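Local structure of 432aa long hypothetical deoxyribodipyrimidine photolyase (Sulfolobus tokodaii, 2E0I) at residues 51-56 against 183-188; 142-147 against 240-245; 376-381 against 394-399. The protein probably uses light to split cyclobutane pyrimidine dimers in damaged DNA and binds two FAD molecules, the second possibly serving as a light-harvesting cofactor. One frame throughout, in Å; residues are numbered along the deposited sequence.

Contact 1. Residues 51-56 against 183-188; sequences VSFMIN and PLFRGG. With FAD (flavin-adenine dinucleotide), chain F.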
loop_
_atom_site.group_PDB
_atom_site.type_symbol
_atom_site.label_atom_id
_atom_site.label_comp_id
_atom_site.label_asym_id
_atom_site.label_seq_id
_atom_site.Cartn_x
_atom_site.Cartn_y
_atom_site.Cartn_z
ATOM N N VAL A 51 -6.991 7.806 -2.389
ATOM C CA VAL A 51 -7.381 9.091 -1.842
ATOM C C VAL A 51 -8.808 9.072 -1.301
ATOM O O VAL A 51 -9.074 9.595 -0.211
ATOM C CB VAL A 51 -7.215 10.189 -2.905
ATOM C CG1 VAL A 51 -7.735 11.507 -2.392
ATOM C CG2 VAL A 51 -5.747 10.331 -3.243
ATOM N N SER A 52 -9.725 8.467 -2.045
ATOM C CA SER A 52 -11.112 8.403 -1.605
ATOM C C SER A 52 -11.207 7.632 -0.298
ATOM O O SER A 52 -11.926 8.027 0.630
ATOM C CB SER A 52 -11.962 7.713 -2.657
ATOM O OG SER A 52 -11.900 8.435 -3.861
ATOM N N PHE A 53 -10.477 6.525 -0.237
ATOM C CA PHE A 53 -10.450 5.698 0.952
ATOM C C PHE A 53 -9.939 6.502 2.141
ATOM O O PHE A 53 -10.484 6.412 3.246
ATOM C CB PHE A 53 -9.554 4.491 0.725
ATOM C CG PHE A 53 -9.609 3.484 1.835
ATOM C CD1 PHE A 53 -8.990 3.729 3.041
ATOM C CD2 PHE A 53 -10.279 2.275 1.664
ATOM C CE1 PHE A 53 -9.031 2.790 4.059
ATOM C CE2 PHE A 53 -10.321 1.332 2.680
ATOM C CZ PHE A 53 -9.694 1.594 3.878
ATOM N N MET A 54 -8.888 7.282 1.917
ATOM C CA MET A 54 -8.325 8.104 2.979
ATOM C C MET A 54 -9.347 9.172 3.424
ATOM O O MET A 54 -9.601 9.348 4.618
ATOM C CB MET A 54 -7.048 8.754 2.472
ATOM C CG MET A 54 -6.344 9.611 3.473
ATOM S SD MET A 54 -4.941 10.395 2.675
ATOM C CE MET A 54 -5.747 11.832 1.962
ATOM N N ILE A 55 -9.930 9.886 2.463
ATOM C CA ILE A 55 -10.931 10.899 2.775
ATOM C C ILE A 55 -12.101 10.253 3.560
ATOM O O ILE A 55 -12.545 10.770 4.586
ATOM C CB ILE A 55 -11.506 11.532 1.484
ATOM C CG1 ILE A 55 -10.378 11.973 0.542
ATOM C CG2 ILE A 55 -12.379 12.726 1.842
ATOM C CD1 ILE A 55 -9.620 13.175 1.023
ATOM N N ASN A 56 -12.615 9.130 3.072
ATOM C CA ASN A 56 -13.699 8.472 3.791
ATOM C C ASN A 56 -13.260 8.111 5.214
ATOM O O ASN A 56 -14.010 8.301 6.175
ATOM C CB ASN A 56 -14.158 7.214 3.058
ATOM C CG ASN A 56 -15.028 7.525 1.864
ATOM O OD1 ASN A 56 -15.797 8.489 1.882
ATOM N ND2 ASN A 56 -14.929 6.702 0.820
ATOM N N PRO A 183 -15.604 0.665 -5.690
ATOM C CA PRO A 183 -16.884 0.029 -5.377
ATOM C C PRO A 183 -16.675 -1.083 -4.360
ATOM O O PRO A 183 -17.629 -1.624 -3.802
ATOM C CB PRO A 183 -17.321 -0.524 -6.727
ATOM C CG PRO A 183 -16.017 -0.905 -7.361
ATOM C CD PRO A 183 -15.154 0.301 -7.047
ATOM N N LEU A 184 -15.415 -1.403 -4.107
ATOM C CA LEU A 184 -15.067 -2.495 -3.218
ATOM C C LEU A 184 -14.715 -2.142 -1.764
ATOM O O LEU A 184 -14.633 -3.029 -0.910
ATOM C CB LEU A 184 -13.931 -3.268 -3.883
ATOM C CG LEU A 184 -13.418 -4.542 -3.253
ATOM C CD1 LEU A 184 -14.593 -5.458 -2.945
ATOM C CD2 LEU A 184 -12.418 -5.192 -4.207
ATOM N N PHE A 185 -14.507 -0.861 -1.482
ATOM C CA PHE A 185 -14.160 -0.423 -0.130
ATOM C C PHE A 185 -14.938 0.825 0.216
ATOM O O PHE A 185 -15.396 1.547 -0.668
ATOM C CB PHE A 185 -12.666 -0.081 -0.007
ATOM C CG PHE A 185 -11.748 -1.217 -0.325
ATOM C CD1 PHE A 185 -11.405 -1.493 -1.638
ATOM C CD2 PHE A 185 -11.260 -2.034 0.692
ATOM C CE1 PHE A 185 -10.592 -2.573 -1.944
ATOM C CE2 PHE A 185 -10.444 -3.121 0.405
ATOM C CZ PHE A 185 -10.109 -3.393 -0.915
ATOM N N ARG A 186 -15.070 1.096 1.504
ATOM C CA ARG A 186 -15.775 2.286 1.926
ATOM C C ARG A 186 -14.911 3.072 2.886
ATOM O O ARG A 186 -15.230 4.209 3.210
ATOM C CB ARG A 186 -17.117 1.914 2.560
ATOM C CG ARG A 186 -18.051 1.246 1.547
ATOM C CD ARG A 186 -19.417 0.884 2.111
ATOM N NE ARG A 186 -20.314 2.024 2.242
ATOM C CZ ARG A 186 -21.541 1.992 2.766
ATOM N NH1 ARG A 186 -22.251 3.114 2.818
ATOM N NH2 ARG A 186 -22.063 0.863 3.242
ATOM N N GLY A 187 -13.805 2.470 3.322
ATOM C CA GLY A 187 -12.901 3.144 4.239
ATOM C C GLY A 187 -13.418 3.170 5.663
ATOM O O GLY A 187 -14.524 2.705 5.911
ATOM N N GLY A 188 -12.620 3.705 6.592
ATOM C CA GLY A 188 -13.030 3.778 7.988
ATOM C C GLY A 188 -12.746 2.534 8.830
ATOM O O GLY A 188 -12.714 1.402 8.323
HETATM P PA FAD F . 2.949 9.614 -0.602
HETATM O O1A FAD F . 3.111 8.270 -1.201
HETATM O O2A FAD F . 1.776 10.492 -0.801
HETATM O O5B FAD F . 3.960 10.376 -1.598
HETATM C C5B FAD F . 4.417 11.700 -1.296
HETATM C C4B FAD F . 5.466 12.181 -2.302
HETATM O O4B FAD F . 6.292 11.057 -2.662
HETATM C C3B FAD F . 4.821 12.658 -3.605
HETATM O O3B FAD F . 5.709 13.554 -4.279
HETATM C C2B FAD F . 4.707 11.341 -4.373
HETATM O O2B FAD F . 4.632 11.615 -5.774
HETATM C C1B FAD F . 6.080 10.750 -4.052
HETATM N N9A FAD F . 6.123 9.288 -4.301
HETATM C C8A FAD F . 5.263 8.388 -3.827
HETATM N N7A FAD F . 5.625 7.166 -4.206
HETATM C C5A FAD F . 6.732 7.283 -4.931
HETATM C C6A FAD F . 7.577 6.378 -5.564
HETATM N N6A FAD F . 7.301 5.078 -5.550
HETATM N N1A FAD F . 8.658 6.836 -6.212
HETATM C C2A FAD F . 8.924 8.131 -6.262
HETATM N N3A FAD F . 8.140 9.017 -5.673
HETATM C C4A FAD F . 7.047 8.633 -5.000
HETATM N N1 FAD F . -1.015 12.315 4.382
HETATM C C2 FAD F . -1.154 13.629 4.846
HETATM O O2 FAD F . -0.769 13.927 5.975
HETATM N N3 FAD F . -1.687 14.608 4.000
HETATM C C4 FAD F . -2.069 14.277 2.693
HETATM O O4 FAD F . -2.544 15.141 1.955
HETATM C C4X FAD F . -1.912 12.975 2.229
HETATM N N5 FAD F . -2.229 12.654 0.902
HETATM C C5X FAD F . -2.049 11.348 0.427
HETATM C C6 FAD F . -2.282 11.062 -0.915
HETATM C C7 FAD F . -2.017 9.791 -1.420
HETATM C C7M FAD F . -2.276 9.504 -2.901
HETATM C C8 FAD F . -1.523 8.804 -0.572
HETATM C C8M FAD F . -1.220 7.398 -1.095
HETATM C C9 FAD F . -1.298 9.090 0.772
HETATM C C9A FAD F . -1.560 10.360 1.279
HETATM N N10 FAD F . -1.285 10.674 2.620
HETATM C C10 FAD F . -1.392 11.996 3.072
HETATM C "C1'" FAD F . -0.797 9.633 3.554
HETATM C "C2'" FAD F . 0.709 9.392 3.445
HETATM O "O2'" FAD F . 0.953 8.001 3.214
HETATM C "C3'" FAD F . 1.422 9.855 4.720
HETATM O "O3'" FAD F . 1.263 11.270 4.867
HETATM C "C4'" FAD F . 2.912 9.512 4.665
HETATM O "O4'" FAD F . 3.495 9.759 5.948
HETATM C "C5'" FAD F . 3.629 10.353 3.606
HETATM O "O5'" FAD F . 4.706 9.630 3.003
HETATM P P FAD F . 4.451 8.791 1.652
HETATM O O1P FAD F . 5.778 8.368 1.150
HETATM O O2P FAD F . 3.424 7.753 1.894
HETATM O O3P FAD F . 3.878 9.934 0.674
HETATM O O HOH W 1 -13.304 3.994 -0.442
#
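Phe-53 lays one face of its ring against the backbone of Gly-187, whose CA stands 3.6 Å from the ring centroid and 15° off the normal, a CH-pi contact placed somewhat toward the rim on the CE2 side. The ring edge is turned to the other aromatic residue: CB of Phe-185 lies in the plane of the Phe-53 ring, 3.7 Å from CD2, and the two side chains run past each other at a slant without stacking. CG of Phe-53 is anti to the backbone N (chi1 -172°), which swings the ring off helix 48-66 to the loop. That helix belongs to the N-terminal alpha/beta domain of the photolyase fold, and 183-188 is part of the long connection leading into the helical region; Gly-188 is the N-cap of helix 189-196. Another flank of the same helix turn lines the pocket of the FAD bound at this domain (chain F), with Val-51 CG2 3.6 Å from the flavin methyl C7M and Met-54 SD 3.7 Å from C9A. Asn-56 rests its CB 3.2 Å from Arg-186 O, while its amide ND2 bonds Glu-181 and OD1 takes a bond from Lys-178. A water weakly joins ND2 to Phe-185 O.

Contact 2. Residues 142-147 against 240-245; sequences SFYNEV and FVRELY. With FAD (flavin-adenine dinucleotide), chain E.
Phe-143 comes first, presenting the CE2 edge of its ring to Tyr-245 O, 3.9 Å away and near the ring plane; His-137 meets the same ring edge-to-face. Tyr-144 and Tyr-245 share the largest part of the contact. A chi1 of -178° extends the Tyr-144 ring away from its backbone N and over to helix 238-256. Over one face lies the aliphatic part of Arg-242, whose CG is 3.5 Å from the ring centroid in a CH-pi contact; the guanidinium group salt-bridges Glu-239 and stands nearly perpendicular to the ring. The edge of the Tyr-144 ring is turned toward the face of Tyr-245, offset, with centroids 5.3 Å apart and planes at 60°, and CE1 comes 3.3 Å from Tyr-245 CD2. One turn on, Val-147 sets CG1 over a face of Phe-143 and 3.9 Å from Tyr-245 CE1, so Val-147 and Tyr-144 meet the same side of the Tyr-245 ring. No hydrogen bond crosses. The short axes pass 10.7 Å apart at 112°, and the other side of 240-245 bears Glu-243, whose backbone O is 3.1 Å from C1B of the adenosine ribose of FAD: an aromatic helix-helix crossing backing the FAD site of the helical photolyase domain.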
loop_
_atom_site.group_PDB
_atom_site.type_symbol
_atom_site.label_atom_id
_atom_site.label_comp_id
_atom_site.label_asym_id
_atom_site.label_seq_id
_atom_site.Cartn_x
_atom_site.Cartn_y
_atom_site.Cartn_z
ATOM N N SER A 142 14.974 -15.058 7.355
ATOM C CA SER A 142 15.953 -14.801 8.402
ATOM C C SER A 142 15.349 -13.792 9.389
ATOM O O SER A 142 15.388 -13.987 10.605
ATOM C CB SER A 142 17.236 -14.239 7.771
ATOM O OG SER A 142 18.182 -13.844 8.752
ATOM N N PHE A 143 14.781 -12.722 8.832
ATOM C CA PHE A 143 14.141 -11.637 9.582
ATOM C C PHE A 143 13.008 -12.105 10.490
ATOM O O PHE A 143 12.975 -11.790 11.681
ATOM C CB PHE A 143 13.597 -10.596 8.593
ATOM C CG PHE A 143 12.746 -9.538 9.226
ATOM C CD1 PHE A 143 13.306 -8.591 10.076
ATOM C CD2 PHE A 143 11.376 -9.500 8.985
ATOM C CE1 PHE A 143 12.512 -7.619 10.681
ATOM C CE2 PHE A 143 10.570 -8.535 9.583
ATOM C CZ PHE A 143 11.136 -7.592 10.433
ATOM N N TYR A 144 12.072 -12.841 9.901
ATOM C CA TYR A 144 10.918 -13.355 10.622
ATOM C C TYR A 144 11.299 -14.232 11.810
ATOM O O TYR A 144 10.857 -13.994 12.934
ATOM C CB TYR A 144 10.010 -14.138 9.663
ATOM C CG TYR A 144 8.752 -14.678 10.305
ATOM C CD1 TYR A 144 7.843 -13.820 10.930
ATOM C CD2 TYR A 144 8.475 -16.046 10.297
ATOM C CE1 TYR A 144 6.693 -14.308 11.531
ATOM C CE2 TYR A 144 7.327 -16.548 10.896
ATOM C CZ TYR A 144 6.438 -15.673 11.514
ATOM O OH TYR A 144 5.293 -16.162 12.115
ATOM N N ASN A 145 12.121 -15.244 11.561
ATOM C CA ASN A 145 12.547 -16.147 12.625
ATOM C C ASN A 145 13.175 -15.424 13.801
ATOM O O ASN A 145 12.914 -15.770 14.947
ATOM C CB ASN A 145 13.538 -17.171 12.089
ATOM C CG ASN A 145 12.922 -18.080 11.055
ATOM O OD1 ASN A 145 13.602 -18.939 10.495
ATOM N ND2 ASN A 145 11.625 -17.899 10.791
ATOM N N GLU A 146 13.996 -14.419 13.520
ATOM C CA GLU A 146 14.663 -13.670 14.576
ATOM C C GLU A 146 13.721 -12.703 15.300
ATOM O O GLU A 146 13.668 -12.674 16.534
ATOM C CB GLU A 146 15.881 -12.918 13.987
ATOM C CG GLU A 146 16.790 -12.188 15.007
ATOM C CD GLU A 146 18.220 -11.895 14.483
ATOM O OE1 GLU A 146 18.946 -11.117 15.141
ATOM O OE2 GLU A 146 18.639 -12.439 13.433
ATOM N N VAL A 147 12.948 -11.940 14.537
ATOM C CA VAL A 147 12.059 -10.947 15.128
ATOM C C VAL A 147 10.719 -11.449 15.693
ATOM O O VAL A 147 10.175 -10.861 16.630
ATOM C CB VAL A 147 11.800 -9.805 14.110
ATOM C CG1 VAL A 147 10.682 -10.193 13.144
ATOM C CG2 VAL A 147 11.502 -8.518 14.848
ATOM N N PHE A 240 -1.340 -15.948 8.361
ATOM C CA PHE A 240 -1.702 -14.542 8.309
ATOM C C PHE A 240 -0.692 -13.678 9.049
ATOM O O PHE A 240 -0.311 -12.602 8.571
ATOM C CB PHE A 240 -3.086 -14.339 8.911
ATOM C CG PHE A 240 -3.521 -12.907 8.960
ATOM C CD1 PHE A 240 -4.094 -12.304 7.847
ATOM C CD2 PHE A 240 -3.339 -12.151 10.120
ATOM C CE1 PHE A 240 -4.480 -10.980 7.885
ATOM C CE2 PHE A 240 -3.721 -10.817 10.172
ATOM C CZ PHE A 240 -4.294 -10.230 9.051
ATOM N N VAL A 241 -0.264 -14.139 10.220
ATOM C CA VAL A 241 0.710 -13.385 11.000
ATOM C C VAL A 241 2.064 -13.281 10.280
ATOM O O VAL A 241 2.720 -12.239 10.334
ATOM C CB VAL A 241 0.916 -14.006 12.399
ATOM C CG1 VAL A 241 1.975 -13.240 13.160
ATOM C CG2 VAL A 241 -0.376 -13.959 13.170
ATOM N N ARG A 242 2.484 -14.340 9.594
ATOM C CA ARG A 242 3.759 -14.279 8.899
ATOM C C ARG A 242 3.648 -13.271 7.766
ATOM O O ARG A 242 4.583 -12.512 7.505
ATOM C CB ARG A 242 4.158 -15.644 8.334
ATOM C CG ARG A 242 5.662 -15.791 8.074
ATOM C CD ARG A 242 5.983 -17.068 7.309
ATOM N NE ARG A 242 5.304 -17.059 6.026
ATOM C CZ ARG A 242 4.263 -17.812 5.677
ATOM N NH1 ARG A 242 3.746 -17.664 4.461
ATOM N NH2 ARG A 242 3.753 -18.722 6.500
ATOM N N GLU A 243 2.506 -13.251 7.091
ATOM C CA GLU A 243 2.353 -12.314 5.998
ATOM C C GLU A 243 2.246 -10.883 6.498
ATOM O O GLU A 243 2.627 -9.943 5.815
ATOM C CB GLU A 243 1.166 -12.716 5.113
ATOM C CG GLU A 243 1.631 -13.621 3.957
ATOM C CD GLU A 243 0.507 -14.211 3.124
ATOM O OE1 GLU A 243 -0.420 -13.454 2.729
ATOM O OE2 GLU A 243 0.568 -15.439 2.854
ATOM N N LEU A 244 1.760 -10.718 7.714
ATOM C CA LEU A 244 1.647 -9.391 8.290
ATOM C C LEU A 244 3.057 -8.839 8.456
ATOM O O LEU A 244 3.301 -7.643 8.296
ATOM C CB LEU A 244 0.967 -9.480 9.652
ATOM C CG LEU A 244 0.060 -8.328 10.059
ATOM C CD1 LEU A 244 -0.984 -8.069 8.976
ATOM C CD2 LEU A 244 -0.622 -8.696 11.357
ATOM N N TYR A 245 3.990 -9.729 8.777
ATOM C CA TYR A 245 5.384 -9.354 8.981
ATOM C C TYR A 245 6.060 -8.931 7.683
ATOM O O TYR A 245 7.126 -8.321 7.712
ATOM C CB TYR A 245 6.151 -10.508 9.649
ATOM C CG TYR A 245 6.109 -10.473 11.169
ATOM C CD1 TYR A 245 6.858 -9.540 11.880
ATOM C CD2 TYR A 245 5.294 -11.354 11.895
ATOM C CE1 TYR A 245 6.802 -9.472 13.272
ATOM C CE2 TYR A 245 5.225 -11.303 13.293
ATOM C CZ TYR A 245 5.982 -10.351 13.980
ATOM O OH TYR A 245 5.911 -10.247 15.366
HETATM P PA FAD E . -4.446 -11.118 2.084
HETATM O O1A FAD E . -5.818 -11.296 2.611
HETATM O O2A FAD E . -3.527 -12.218 1.719
HETATM O O5B FAD E . -3.799 -10.722 3.505
HETATM C C5B FAD E . -2.413 -10.928 3.785
HETATM C C4B FAD E . -1.841 -9.706 4.507
HETATM O O4B FAD E . -0.441 -9.871 4.791
HETATM C C3B FAD E . -1.972 -8.473 3.610
HETATM O O3B FAD E . -3.170 -7.776 3.962
HETATM C C2B FAD E . -0.776 -7.651 4.084
HETATM O O2B FAD E . -1.060 -7.075 5.360
HETATM C C1B FAD E . 0.271 -8.756 4.226
HETATM N N9A FAD E . 0.839 -9.152 2.915
HETATM C C8A FAD E . 0.464 -10.180 2.156
HETATM N N7A FAD E . 1.268 -10.272 1.098
HETATM C C5A FAD E . 2.163 -9.293 1.181
HETATM C C6A FAD E . 3.234 -8.874 0.398
HETATM N N6A FAD E . 3.566 -9.528 -0.711
HETATM N N1A FAD E . 3.940 -7.800 0.780
HETATM C C2A FAD E . 3.645 -7.134 1.884
HETATM N N3A FAD E . 2.638 -7.507 2.654
HETATM C C4A FAD E . 1.886 -8.571 2.334
HETATM N N1 FAD E . 0.442 -4.322 -0.539
HETATM C C2 FAD E . 0.125 -3.039 -0.075
HETATM O O2 FAD E . -0.452 -2.885 0.999
HETATM N N3 FAD E . 0.417 -1.920 -0.865
HETATM C C4 FAD E . 1.016 -2.097 -2.118
HETATM O O4 FAD E . 1.325 -1.112 -2.786
HETATM C C4X FAD E . 1.313 -3.375 -2.579
HETATM N N5 FAD E . 1.832 -3.539 -3.869
HETATM C C5X FAD E . 2.156 -4.818 -4.341
HETATM C C6 FAD E . 2.685 -4.954 -5.620
HETATM C C7 FAD E . 3.045 -6.213 -6.088
HETATM C C7M FAD E . 3.654 -6.330 -7.488
HETATM C C8 FAD E . 2.866 -7.333 -5.278
HETATM C C8M FAD E . 3.278 -8.728 -5.755
HETATM C C9 FAD E . 2.334 -7.187 -4.001
HETATM C C9A FAD E . 1.980 -5.929 -3.517
HETATM N N10 FAD E . 1.461 -5.764 -2.220
HETATM C C10 FAD E . 1.036 -4.494 -1.796
HETATM C "C1'" FAD E . 1.323 -6.932 -1.313
HETATM C "C2'" FAD E . 0.003 -7.709 -1.334
HETATM O "O2'" FAD E . -0.323 -8.108 -2.667
HETATM C "C3'" FAD E . -1.155 -6.916 -0.723
HETATM O "O3'" FAD E . -0.791 -6.483 0.590
HETATM C "C4'" FAD E . -2.420 -7.771 -0.617
HETATM O "O4'" FAD E . -2.789 -8.268 -1.907
HETATM C "C5'" FAD E . -3.582 -6.964 -0.036
HETATM O "O5'" FAD E . -4.792 -7.730 -0.029
HETATM P P FAD E . -5.272 -8.537 1.279
HETATM O O1P FAD E . -5.220 -7.611 2.432
HETATM O O2P FAD E . -6.568 -9.171 0.948
HETATM O O3P FAD E . -4.132 -9.664 1.460
#

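Contact 3. Residues 376-381 against 394-399; sequences PEAKFI and SIIHSI
Ile-381 and Ile-396 form the packed side of this contact, running antiparallel alongside each other so that CD1 of Ile-381 comes 4.0 Å from CG2 of Ile-396. The far end of Ile-396 is used as well: its CD1 meets the CB of Ala-378 at 4.0 Å. Ala-378 is the N-cap of helix 379-384, and Asp-375 accepts the N-H groups of Phe-380 and Ile-381 at that helix start; Pro-292 of helix 292-304 also touches Ile-381. Toward solvent the contact thins to one polar link. There His-397, just past helix 393-396, gives NE2-H to the carbonyl O of exposed Pro-376 over 3.1 Å, fairly straight at 159°. CG of His-397 lies opposite its own carbonyl carbon (chi1 -66°), which sends the ring across to that oxygen. The oxygen lies close to the imidazole plane, but the donor stands above the carbonyl plane, 60° out of it. On the other side of the imidazole, ND1 is bonded to Gln-371 NE2. A phenylalanine here would probably leave Pro-376 O without this donor and Gln-371 without its ring acceptor. One ring nitrogen donating and the other accepting is consistent with a neutral imidazole protonated at NE2, its rotation fixed from both sides.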
loop_
_atom_site.group_PDB
_atom_site.type_symbol
_atom_site.label_atom_id
_atom_site.label_comp_id
_atom_site.label_asym_id
_atom_site.label_seq_id
_atom_site.Cartn_x
_atom_site.Cartn_y
_atom_site.Cartn_z
ATOM N N PRO A 376 -9.463 -22.514 -12.301
ATOM C CA PRO A 376 -9.878 -23.695 -13.062
ATOM C C PRO A 376 -11.200 -23.554 -13.818
ATOM O O PRO A 376 -11.353 -24.089 -14.913
ATOM C CB PRO A 376 -9.934 -24.781 -11.991
ATOM C CG PRO A 376 -10.344 -24.030 -10.791
ATOM C CD PRO A 376 -9.446 -22.824 -10.862
ATOM N N GLU A 377 -12.147 -22.833 -13.235
ATOM C CA GLU A 377 -13.450 -22.652 -13.857
ATOM C C GLU A 377 -13.481 -21.358 -14.648
ATOM O O GLU A 377 -14.488 -21.028 -15.266
ATOM C CB GLU A 377 -14.532 -22.606 -12.780
ATOM C CG GLU A 377 -14.200 -23.408 -11.526
ATOM C CD GLU A 377 -14.071 -24.900 -11.795
ATOM O OE1 GLU A 377 -13.420 -25.274 -12.800
ATOM O OE2 GLU A 377 -14.612 -25.700 -10.995
ATOM N N ALA A 378 -12.374 -20.626 -14.620
ATOM C CA ALA A 378 -12.279 -19.352 -15.317
ATOM C C ALA A 378 -13.334 -18.375 -14.795
ATOM O O ALA A 378 -13.713 -17.429 -15.484
ATOM C CB ALA A 378 -12.445 -19.556 -16.817
ATOM N N LYS A 379 -13.802 -18.604 -13.569
ATOM C CA LYS A 379 -14.801 -17.727 -12.970
ATOM C C LYS A 379 -14.286 -16.294 -12.816
ATOM O O LYS A 379 -15.005 -15.331 -13.110
ATOM C CB LYS A 379 -15.245 -18.268 -11.605
ATOM C CG LYS A 379 -16.134 -19.509 -11.683
ATOM C CD LYS A 379 -16.778 -19.833 -10.326
ATOM C CE LYS A 379 -17.785 -20.998 -10.411
ATOM N NZ LYS A 379 -17.169 -22.330 -10.747
ATOM N N PHE A 380 -13.043 -16.155 -12.350
ATOM C CA PHE A 380 -12.430 -14.839 -12.170
ATOM C C PHE A 380 -12.274 -14.154 -13.518
ATOM O O PHE A 380 -12.608 -12.977 -13.678
ATOM C CB PHE A 380 -11.051 -14.959 -11.520
ATOM C CG PHE A 380 -10.360 -13.637 -11.321
ATOM C CD1 PHE A 380 -10.879 -12.687 -10.435
ATOM C CD2 PHE A 380 -9.189 -13.332 -12.018
ATOM C CE1 PHE A 380 -10.239 -11.451 -10.248
ATOM C CE2 PHE A 380 -8.544 -12.104 -11.836
ATOM C CZ PHE A 380 -9.069 -11.164 -10.952
ATOM N N ILE A 381 -11.761 -14.905 -14.484
ATOM C CA ILE A 381 -11.558 -14.392 -15.824
ATOM C C ILE A 381 -12.876 -13.931 -16.435
ATOM O O ILE A 381 -12.962 -12.834 -16.988
ATOM C CB ILE A 381 -10.912 -15.465 -16.710
ATOM C CG1 ILE A 381 -9.477 -15.701 -16.237
ATOM C CG2 ILE A 381 -10.938 -15.038 -18.158
ATOM C CD1 ILE A 381 -8.761 -16.824 -16.935
ATOM N N SER A 394 -12.521 -24.533 -20.647
ATOM C CA SER A 394 -11.601 -25.379 -21.399
ATOM C C SER A 394 -10.879 -24.604 -22.507
ATOM O O SER A 394 -9.660 -24.677 -22.646
ATOM C CB SER A 394 -12.380 -26.545 -22.005
ATOM O OG SER A 394 -11.542 -27.360 -22.802
ATOM N N ILE A 395 -11.648 -23.860 -23.290
ATOM C CA ILE A 395 -11.104 -23.068 -24.381
ATOM C C ILE A 395 -10.274 -21.903 -23.857
ATOM O O ILE A 395 -9.150 -21.695 -24.305
ATOM C CB ILE A 395 -12.238 -22.522 -25.277
ATOM C CG1 ILE A 395 -12.995 -23.700 -25.900
ATOM C CG2 ILE A 395 -11.673 -21.585 -26.342
ATOM C CD1 ILE A 395 -14.175 -23.304 -26.762
ATOM N N ILE A 396 -10.831 -21.147 -22.912
ATOM C CA ILE A 396 -10.133 -20.002 -22.334
ATOM C C ILE A 396 -8.716 -20.368 -21.893
ATOM O O ILE A 396 -7.783 -19.592 -22.099
ATOM C CB ILE A 396 -10.912 -19.425 -21.132
ATOM C CG1 ILE A 396 -12.187 -18.740 -21.622
ATOM C CG2 ILE A 396 -10.051 -18.429 -20.372
ATOM C CD1 ILE A 396 -13.051 -18.210 -20.517
ATOM N N HIS A 397 -8.558 -21.550 -21.298
ATOM C CA HIS A 397 -7.253 -22.009 -20.841
ATOM C C HIS A 397 -6.328 -22.404 -21.990
ATOM O O HIS A 397 -5.175 -22.795 -21.766
ATOM C CB HIS A 397 -7.401 -23.198 -19.895
ATOM C CG HIS A 397 -8.069 -22.859 -18.604
ATOM N ND1 HIS A 397 -7.710 -21.766 -17.847
ATOM C CD2 HIS A 397 -9.073 -23.469 -17.932
ATOM C CE1 HIS A 397 -8.465 -21.716 -16.764
ATOM N NE2 HIS A 397 -9.301 -22.737 -16.792
ATOM N N SER A 398 -6.823 -22.303 -23.218
ATOM C CA SER A 398 -6.028 -22.659 -24.389
ATOM C C SER A 398 -6.322 -21.665 -25.484
ATOM O O SER A 398 -5.996 -21.896 -26.645
ATOM C CB SER A 398 -6.406 -24.053 -24.881
ATOM O OG SER A 398 -6.384 -24.982 -23.819
ATOM N N ILE A 399 -6.945 -20.559 -25.100
ATOM C CA ILE A 399 -7.344 -19.521 -26.038
ATOM C C ILE A 399 -6.227 -19.053 -26.976
ATOM O O ILE A 399 -6.463 -18.258 -27.890
ATOM C CB ILE A 399 -7.937 -18.319 -25.278
ATOM C CG1 ILE A 399 -8.867 -17.537 -26.194
ATOM C CG2 ILE A 399 -6.825 -17.429 -24.756
ATOM C CD1 ILE A 399 -9.676 -16.520 -25.469
#

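Overall arrangement
All three contacts are largely buried, but at different depths: the centre of contact 1 is about 13 Å from the centre of the chain, that of contact 2 about 18 Å on the opposite side, and that of contact 3 about 30 Å, toward the periphery. Contacts 1 and 2 each back a different FAD and cross along the chain, both spanning the route from the alpha/beta domain into the helical part; contact 3 follows them and joins two short helices, with no cofactor. No helix is shared among them. The chemistry shifts accordingly: a ring over glycine backbone in contact 1, rings against rings and an arginine stem in contact 2, aliphatic chains plus a direct hydrogen bond in contact 3.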